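Local coordinates for RimK domain protein ATP-grasp (PDB 5I47), which is probably an ATP-dependent ligase of the RimK-like ATP-grasp family, possibly related to enzymes that add glutamate to ribosomal protein S6 or make lysine, at residues 141-146 against 152-157; 116-121 against 167-172. All blocks are in the same frame, centred on the assembly; numbering follows the deposited sequence.

Interaction 1. Residues 141-146 against 152-157; sequences PVALVE and EAIVEH
Apolar packing carries the contact: I154 of the helix meets A143, whose CB points at it from the strand, and one branch of V145, which comes in from the side. I154 does this through the far end of its longer branch. CG1 leaves CB on the side opposite the carbonyl carbon (chi1 -53°), and the chain then runs on extended, which carries CD1 out to the strand. There it meets the methyl of A143, at 3.5 Å between A143 CB and I154 CD1, and one branch of V145, at 3.6 Å between V145 CG2 and I154 CD1. The side chains of V145 and I154 cross obliquely. The shorter branch of I154 adds a lighter touch on the alanine, with I154 CG2 at 3.9 Å from A143 CB. One isoleucine methyl thus bridges two strand residues, one on each side of L144 in the sequence.

The backbone contributes by shape alone. I154 CD1 lies 3.7 Å from L144 O, a van der Waals approach, whereas the CB of L144 points off the other face of the strand. No hydrogen bond joins the two segments, and the interface is small, burying 124 Å² in all. The helix and strand axes come within 9.5 Å at an angle of 143°, a roughly antiparallel course that suits elements joined by a tight connection.

Strand 143-145 is an edge of the four-stranded antiparallel sheet, held to strand 129-133 by backbone hydrogen bonds of A143 with L131 and of V145 with V129. I154 also reaches L131, so it rests on both strands. V145 packs on A150 and A151 near the start of helix 148-160, while V155 turns to E115 of helix 115-125, the helix lying alongside on the same sheet.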
ATOM      1  N   PRO B 141     -14.652   0.952  -7.233  1.00 44.44           N
ATOM      2  CA  PRO B 141     -14.351   1.411  -8.590  1.00 41.59           C
ATOM      3  C   PRO B 141     -14.431   2.927  -8.681  1.00 35.82           C
ATOM      4  O   PRO B 141     -15.022   3.599  -7.832  1.00 33.29           O
ATOM      5  CB  PRO B 141     -15.434   0.740  -9.442  1.00 43.37           C
ATOM      6  CG  PRO B 141     -16.570   0.535  -8.497  1.00 41.75           C
ATOM      7  CD  PRO B 141     -15.948   0.256  -7.157  1.00 43.16           C
ATOM      8  N   VAL B 142     -13.805   3.462  -9.735  1.00 36.06           N
ATOM      9  CA  VAL B 142     -13.795   4.904  -9.945  1.00 36.91           C
ATOM     10  C   VAL B 142     -15.225   5.417 -10.026  1.00 41.59           C
ATOM     11  O   VAL B 142     -16.088   4.810 -10.670  1.00 49.26           O
ATOM     12  CB  VAL B 142     -12.997   5.252 -11.212  1.00 36.89           C
ATOM     13  CG1 VAL B 142     -12.901   6.760 -11.388  1.00 38.24           C
ATOM     14  CG2 VAL B 142     -11.609   4.630 -11.141  1.00 36.34           C
ATOM     15  N   ALA B 143     -15.486   6.541  -9.358  1.00 41.30           N
ATOM     16  CA  ALA B 143     -16.843   7.028  -9.132  1.00 43.77           C
ATOM     17  C   ALA B 143     -16.994   8.430  -9.712  1.00 47.58           C
ATOM     18  O   ALA B 143     -16.376   9.379  -9.221  1.00 49.57           O
ATOM     19  CB  ALA B 143     -17.170   7.017  -7.640  1.00 40.76           C
ATOM     20  N   LEU B 144     -17.832   8.564 -10.740  1.00 47.38           N
ATOM     21  CA  LEU B 144     -18.079   9.863 -11.351  1.00 47.92           C
ATOM     22  C   LEU B 144     -19.081  10.659 -10.523  1.00 47.74           C
ATOM     23  O   LEU B 144     -20.085  10.121 -10.050  1.00 48.59           O
ATOM     24  CB  LEU B 144     -18.590   9.693 -12.782  1.00 50.71           C
ATOM     25  CG  LEU B 144     -19.004  10.961 -13.537  1.00 52.03           C
ATOM     26  CD1 LEU B 144     -17.843  11.935 -13.668  1.00 52.36           C
ATOM     27  CD2 LEU B 144     -19.572  10.611 -14.907  1.00 50.58           C
ATOM     28  N   VAL B 145     -18.793  11.947 -10.345  1.00 47.83           N
ATOM     29  CA  VAL B 145     -19.578  12.836  -9.490  1.00 49.23           C
ATOM     30  C   VAL B 145     -19.906  14.073 -10.318  1.00 52.78           C
ATOM     31  O   VAL B 145     -19.046  14.940 -10.515  1.00 53.42           O
ATOM     32  CB  VAL B 145     -18.833  13.216  -8.203  1.00 45.98           C
ATOM     33  CG1 VAL B 145     -19.649  14.197  -7.378  1.00 43.64           C
ATOM     34  CG2 VAL B 145     -18.509  11.977  -7.392  1.00 43.06           C
ATOM     35  N   GLU B 146     -21.146  14.168 -10.798  1.00 57.39           N
ATOM     36  CA  GLU B 146     -21.538  15.304 -11.624  1.00 58.33           C
ATOM     37  C   GLU B 146     -22.056  16.480 -10.808  1.00 55.83           C
ATOM     38  O   GLU B 146     -21.922  17.630 -11.243  1.00 54.79           O
ATOM     39  CB  GLU B 146     -22.610  14.887 -12.635  1.00 65.37           C
ATOM     40  CG  GLU B 146     -22.399  13.523 -13.267  1.00 73.17           C
ATOM     41  CD  GLU B 146     -23.106  12.417 -12.504  1.00 79.25           C
ATOM     42  OE1 GLU B 146     -23.165  12.494 -11.258  1.00 78.76           O
ATOM     43  OE2 GLU B 146     -23.612  11.475 -13.153  1.00 82.19           O
ATOM     44  N   GLU B 152     -22.961  13.485  -2.355  1.00 58.33           N
ATOM     45  CA  GLU B 152     -23.516  13.001  -1.097  1.00 56.56           C
ATOM     46  C   GLU B 152     -23.855  11.518  -1.148  1.00 53.65           C
ATOM     47  O   GLU B 152     -23.935  10.876  -0.096  1.00 53.20           O
ATOM     48  CB  GLU B 152     -24.763  13.807  -0.727  1.00 57.19           C
ATOM     49  CG  GLU B 152     -24.498  15.288  -0.491  1.00 61.51           C
ATOM     50  CD  GLU B 152     -25.768  16.081  -0.222  1.00 72.63           C
ATOM     51  OE1 GLU B 152     -26.861  15.632  -0.636  1.00 75.99           O
ATOM     52  OE2 GLU B 152     -25.671  17.156   0.408  1.00 76.66           O
ATOM     53  N   ALA B 153     -24.048  10.959  -2.342  1.00 54.54           N
ATOM     54  CA  ALA B 153     -24.412   9.552  -2.459  1.00 55.15           C
ATOM     55  C   ALA B 153     -23.200   8.647  -2.275  1.00 58.44           C
ATOM     56  O   ALA B 153     -23.244   7.686  -1.500  1.00 59.41           O
ATOM     57  CB  ALA B 153     -25.077   9.295  -3.814  1.00 50.41           C
ATOM     58  N   ILE B 154     -22.106   8.942  -2.980  1.00 57.16           N
ATOM     59  CA  ILE B 154     -20.929   8.085  -2.899  1.00 51.93           C
ATOM     60  C   ILE B 154     -20.239   8.254  -1.553  1.00 48.41           C
ATOM     61  O   ILE B 154     -19.736   7.284  -0.976  1.00 47.00           O
ATOM     62  CB  ILE B 154     -19.979   8.373  -4.073  1.00 51.99           C
ATOM     63  CG1 ILE B 154     -20.755   8.283  -5.389  1.00 64.11           C
ATOM     64  CG2 ILE B 154     -18.828   7.386  -4.074  1.00 47.77           C
ATOM     65  CD1 ILE B 154     -20.019   8.826  -6.585  1.00 68.40           C
ATOM     66  N   VAL B 155     -20.213   9.481  -1.027  1.00 49.36           N
ATOM     67  CA  VAL B 155     -19.635   9.707   0.296  1.00 51.81           C
ATOM     68  C   VAL B 155     -20.429   8.954   1.355  1.00 57.43           C
ATOM     69  O   VAL B 155     -19.861   8.405   2.307  1.00 54.07           O
ATOM     70  CB  VAL B 155     -19.562  11.216   0.601  1.00 47.84           C
ATOM     71  CG1 VAL B 155     -19.145  11.451   2.039  1.00 44.70           C
ATOM     72  CG2 VAL B 155     -18.591  11.904  -0.346  1.00 48.27           C
ATOM     73  N   GLU B 156     -21.754   8.900   1.198  1.00 66.15           N
ATOM     74  CA  GLU B 156     -22.573   8.131   2.128  1.00 71.61           C
ATOM     75  C   GLU B 156     -22.355   6.635   1.948  1.00 72.14           C
ATOM     76  O   GLU B 156     -22.364   5.878   2.925  1.00 71.21           O
ATOM     77  CB  GLU B 156     -24.048   8.484   1.946  1.00 80.36           C
ATOM     78  CG  GLU B 156     -24.787   8.679   3.253  1.00 89.78           C
ATOM     79  CD  GLU B 156     -24.150   9.754   4.117  1.00 96.02           C
ATOM     80  OE1 GLU B 156     -23.917  10.871   3.605  1.00 96.85           O
ATOM     81  OE2 GLU B 156     -23.868   9.477   5.304  1.00 98.52           O
ATOM     82  N   HIS B 157     -22.151   6.191   0.705  1.00 74.29           N
ATOM     83  CA  HIS B 157     -21.955   4.768   0.448  1.00 78.25           C
ATOM     84  C   HIS B 157     -20.638   4.262   1.021  1.00 80.09           C
ATOM     85  O   HIS B 157     -20.561   3.109   1.463  1.00 78.88           O
ATOM     86  CB  HIS B 157     -22.019   4.495  -1.055  1.00 80.46           C
ATOM     87  CG  HIS B 157     -21.805   3.058  -1.418  1.00 84.58           C
ATOM     88  ND1 HIS B 157     -22.048   2.023  -0.540  1.00 86.42           N
ATOM     89  CD2 HIS B 157     -21.366   2.484  -2.564  1.00 87.58           C
ATOM     90  CE1 HIS B 157     -21.769   0.874  -1.131  1.00 89.07           C
ATOM     91  NE2 HIS B 157     -21.355   1.126  -2.358  1.00 89.66           N
TER

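Interaction 2. Residues 116-121 against 167-172; sequences EAIFAA and VLVQQF
I118 is the first residue of segment 116-121 to meet the strand, and it does so with both branches. Its CB points along the helix flank, but CG1 continues extended (chi2 177°) and brings CD1 to 3.6 Å from V167 CG2, the two side chains crossing at about a right angle. With V167 CG1 opposite its carbonyl carbon (chi1 -45°), CG2 is left between the backbone N and the carbonyl carbon, a hemmed-in placing that sends it toward the isoleucine. The short branch of I118 turns instead to V169, with I118 CG2 4.0 Å from V169 CG2.

One helical turn on, the CB of A121 points toward the strand. It lies 3.9 Å from V169 CB and equally far from V169 CG1, and this small side chain lets the backbones close to 6.5 Å between the CA atoms of A121 and V169. All four residues are buried.

The helix runs almost parallel to the strand, at 10°. Strand 167-171 lies in the sheet between 109-112 and 129-133, the parallel strands that helix 115-125 connects: a split beta-alpha-beta arrangement, here within the RimK-like ATP-grasp domain.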
ATOM      1  N   GLU B 116     -15.170  15.989   4.838  1.00 38.97           N
ATOM      2  CA  GLU B 116     -15.128  17.439   4.674  1.00 38.66           C
ATOM      3  C   GLU B 116     -14.116  17.843   3.610  1.00 42.00           C
ATOM      4  O   GLU B 116     -14.407  18.688   2.752  1.00 43.40           O
ATOM      5  CB  GLU B 116     -14.804  18.098   6.014  1.00 40.12           C
ATOM      6  CG  GLU B 116     -14.745  19.611   5.983  1.00 44.86           C
ATOM      7  CD  GLU B 116     -14.727  20.204   7.377  1.00 53.68           C
ATOM      8  OE1 GLU B 116     -15.211  19.531   8.312  1.00 55.43           O
ATOM      9  OE2 GLU B 116     -14.223  21.337   7.539  1.00 58.57           O
ATOM     10  N   ALA B 117     -12.923  17.240   3.643  1.00 36.49           N
ATOM     11  CA  ALA B 117     -11.905  17.534   2.638  1.00 31.88           C
ATOM     12  C   ALA B 117     -12.393  17.202   1.233  1.00 31.48           C
ATOM     13  O   ALA B 117     -12.071  17.916   0.275  1.00 31.88           O
ATOM     14  CB  ALA B 117     -10.629  16.761   2.948  1.00 24.77           C
ATOM     15  N   ILE B 118     -13.158  16.116   1.088  1.00 28.78           N
ATOM     16  CA  ILE B 118     -13.681  15.742  -0.226  1.00 27.78           C
ATOM     17  C   ILE B 118     -14.552  16.857  -0.784  1.00 25.75           C
ATOM     18  O   ILE B 118     -14.400  17.266  -1.941  1.00 33.07           O
ATOM     19  CB  ILE B 118     -14.452  14.413  -0.144  1.00 27.71           C
ATOM     20  CG1 ILE B 118     -13.484  13.248   0.069  1.00 26.70           C
ATOM     21  CG2 ILE B 118     -15.295  14.200  -1.401  1.00 26.05           C
ATOM     22  CD1 ILE B 118     -14.173  11.912   0.232  1.00 27.71           C
ATOM     23  N   PHE B 119     -15.466  17.378   0.035  1.00 26.96           N
ATOM     24  CA  PHE B 119     -16.304  18.479  -0.427  1.00 33.72           C
ATOM     25  C   PHE B 119     -15.505  19.771  -0.558  1.00 35.29           C
ATOM     26  O   PHE B 119     -15.837  20.621  -1.394  1.00 39.03           O
ATOM     27  CB  PHE B 119     -17.500  18.661   0.509  1.00 35.03           C
ATOM     28  CG  PHE B 119     -18.466  17.507   0.484  1.00 36.01           C
ATOM     29  CD1 PHE B 119     -19.171  17.204  -0.669  1.00 36.17           C
ATOM     30  CD2 PHE B 119     -18.669  16.727   1.610  1.00 37.53           C
ATOM     31  CE1 PHE B 119     -20.062  16.142  -0.701  1.00 36.81           C
ATOM     32  CE2 PHE B 119     -19.557  15.663   1.586  1.00 38.96           C
ATOM     33  CZ  PHE B 119     -20.256  15.372   0.425  1.00 37.98           C
ATOM     34  N   ALA B 120     -14.448  19.934   0.239  1.00 34.12           N
ATOM     35  CA  ALA B 120     -13.579  21.094   0.077  1.00 39.12           C
ATOM     36  C   ALA B 120     -12.872  21.069  -1.273  1.00 44.47           C
ATOM     37  O   ALA B 120     -12.764  22.103  -1.943  1.00 48.11           O
ATOM     38  CB  ALA B 120     -12.560  21.153   1.216  1.00 40.55           C
ATOM     39  N   ALA B 121     -12.388  19.896  -1.690  1.00 44.05           N
ATOM     40  CA  ALA B 121     -11.744  19.777  -2.993  1.00 38.63           C
ATOM     41  C   ALA B 121     -12.750  19.900  -4.131  1.00 41.01           C
ATOM     42  O   ALA B 121     -12.423  20.447  -5.190  1.00 40.83           O
ATOM     43  CB  ALA B 121     -11.000  18.449  -3.088  1.00 32.26           C
ATOM     44  N   VAL B 167      -9.404   9.351  -0.233  1.00 27.55           N
ATOM     45  CA  VAL B 167      -9.654   9.201  -1.662  1.00 28.12           C
ATOM     46  C   VAL B 167      -9.013  10.368  -2.401  1.00 28.11           C
ATOM     47  O   VAL B 167      -8.640  11.383  -1.811  1.00 28.15           O
ATOM     48  CB  VAL B 167     -11.160   9.129  -2.012  1.00 33.96           C
ATOM     49  CG1 VAL B 167     -11.911   8.198  -1.068  1.00 37.10           C
ATOM     50  CG2 VAL B 167     -11.775  10.517  -2.029  1.00 32.45           C
ATOM     51  N   LEU B 168      -8.899  10.207  -3.718  1.00 34.65           N
ATOM     52  CA  LEU B 168      -8.459  11.260  -4.623  1.00 31.22           C
ATOM     53  C   LEU B 168      -9.679  11.910  -5.261  1.00 31.94           C
ATOM     54  O   LEU B 168     -10.532  11.217  -5.827  1.00 31.33           O
ATOM     55  CB  LEU B 168      -7.546  10.705  -5.719  1.00 28.40           C
ATOM     56  CG  LEU B 168      -6.213  10.055  -5.343  1.00 27.04           C
ATOM     57  CD1 LEU B 168      -5.547   9.496  -6.585  1.00 26.03           C
ATOM     58  CD2 LEU B 168      -5.299  11.050  -4.650  1.00 25.20           C
ATOM     59  N   VAL B 169      -9.764  13.232  -5.163  1.00 31.00           N
ATOM     60  CA  VAL B 169     -10.781  14.011  -5.859  1.00 32.68           C
ATOM     61  C   VAL B 169     -10.111  14.599  -7.092  1.00 36.15           C
ATOM     62  O   VAL B 169      -9.291  15.518  -6.987  1.00 37.39           O
ATOM     63  CB  VAL B 169     -11.381  15.100  -4.959  1.00 31.97           C
ATOM     64  CG1 VAL B 169     -12.395  15.924  -5.731  1.00 31.36           C
ATOM     65  CG2 VAL B 169     -12.034  14.473  -3.736  1.00 32.00           C
ATOM     66  N   GLN B 170     -10.435  14.055  -8.263  1.00 34.65           N
ATOM     67  CA  GLN B 170      -9.734  14.376  -9.498  1.00 38.24           C
ATOM     68  C   GLN B 170     -10.700  14.981 -10.504  1.00 42.14           C
ATOM     69  O   GLN B 170     -11.812  14.475 -10.686  1.00 40.93           O
ATOM     70  CB  GLN B 170      -9.070  13.130 -10.091  1.00 34.90           C
ATOM     71  CG  GLN B 170      -8.153  13.417 -11.266  1.00 33.87           C
ATOM     72  CD  GLN B 170      -7.433  12.179 -11.761  1.00 32.95           C
ATOM     73  OE1 GLN B 170      -8.043  11.286 -12.346  1.00 32.19           O
ATOM     74  NE2 GLN B 170      -6.127  12.116 -11.519  1.00 34.43           N
ATOM     75  N   GLN B 171     -10.268  16.059 -11.154  1.00 46.14           N
ATOM     76  CA  GLN B 171     -11.091  16.696 -12.171  1.00 51.57           C
ATOM     77  C   GLN B 171     -11.393  15.721 -13.301  1.00 49.13           C
ATOM     78  O   GLN B 171     -10.543  14.917 -13.698  1.00 44.81           O
ATOM     79  CB  GLN B 171     -10.387  17.940 -12.716  1.00 55.07           C
ATOM     80  CG  GLN B 171     -11.110  18.616 -13.868  1.00 58.38           C
ATOM     81  CD  GLN B 171     -10.577  20.006 -14.145  1.00 63.01           C
ATOM     82  OE1 GLN B 171      -9.676  20.191 -14.965  1.00 60.30           O
ATOM     83  NE2 GLN B 171     -11.131  20.997 -13.455  1.00 68.99           N
ATOM     84  N   PHE B 172     -12.620  15.784 -13.808  1.00 52.50           N
ATOM     85  CA  PHE B 172     -13.057  14.924 -14.897  1.00 55.88           C
ATOM     86  C   PHE B 172     -12.900  15.655 -16.223  1.00 55.31           C
ATOM     87  O   PHE B 172     -13.408  16.768 -16.388  1.00 53.68           O
ATOM     88  CB  PHE B 172     -14.510  14.488 -14.710  1.00 60.29           C
ATOM     89  CG  PHE B 172     -14.957  13.455 -15.701  1.00 65.02           C
ATOM     90  CD1 PHE B 172     -14.550  12.137 -15.573  1.00 64.65           C
ATOM     91  CD2 PHE B 172     -15.774  13.799 -16.764  1.00 68.17           C
ATOM     92  CE1 PHE B 172     -14.953  11.178 -16.482  1.00 64.18           C
ATOM     93  CE2 PHE B 172     -16.182  12.843 -17.679  1.00 68.01           C
ATOM     94  CZ  PHE B 172     -15.770  11.531 -17.536  1.00 65.46           C
TER

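Overall arrangement
Interactions 1 and 2 are helix-on-sheet contacts of one small two-layer alpha/beta unit, their centres 11 Å apart, with 141-146 and 152-157 nested in the loop that 116-121 and 167-172 close. The helices meet where V155 CG2 lies 3.9 Å from F119 CZ. Beneath them L131 of strand 129-133 touches I154 as well as V167 and V169, joining both contacts into one apolar layer. On the other face of the sheet, L144 CD1 packs 3.8 Å from F172 CD1. In ATP-grasp enzymes a small subdomain of this kind helps enclose the nucleotide, so both contacts probably belong to the ATP-binding part of the protein.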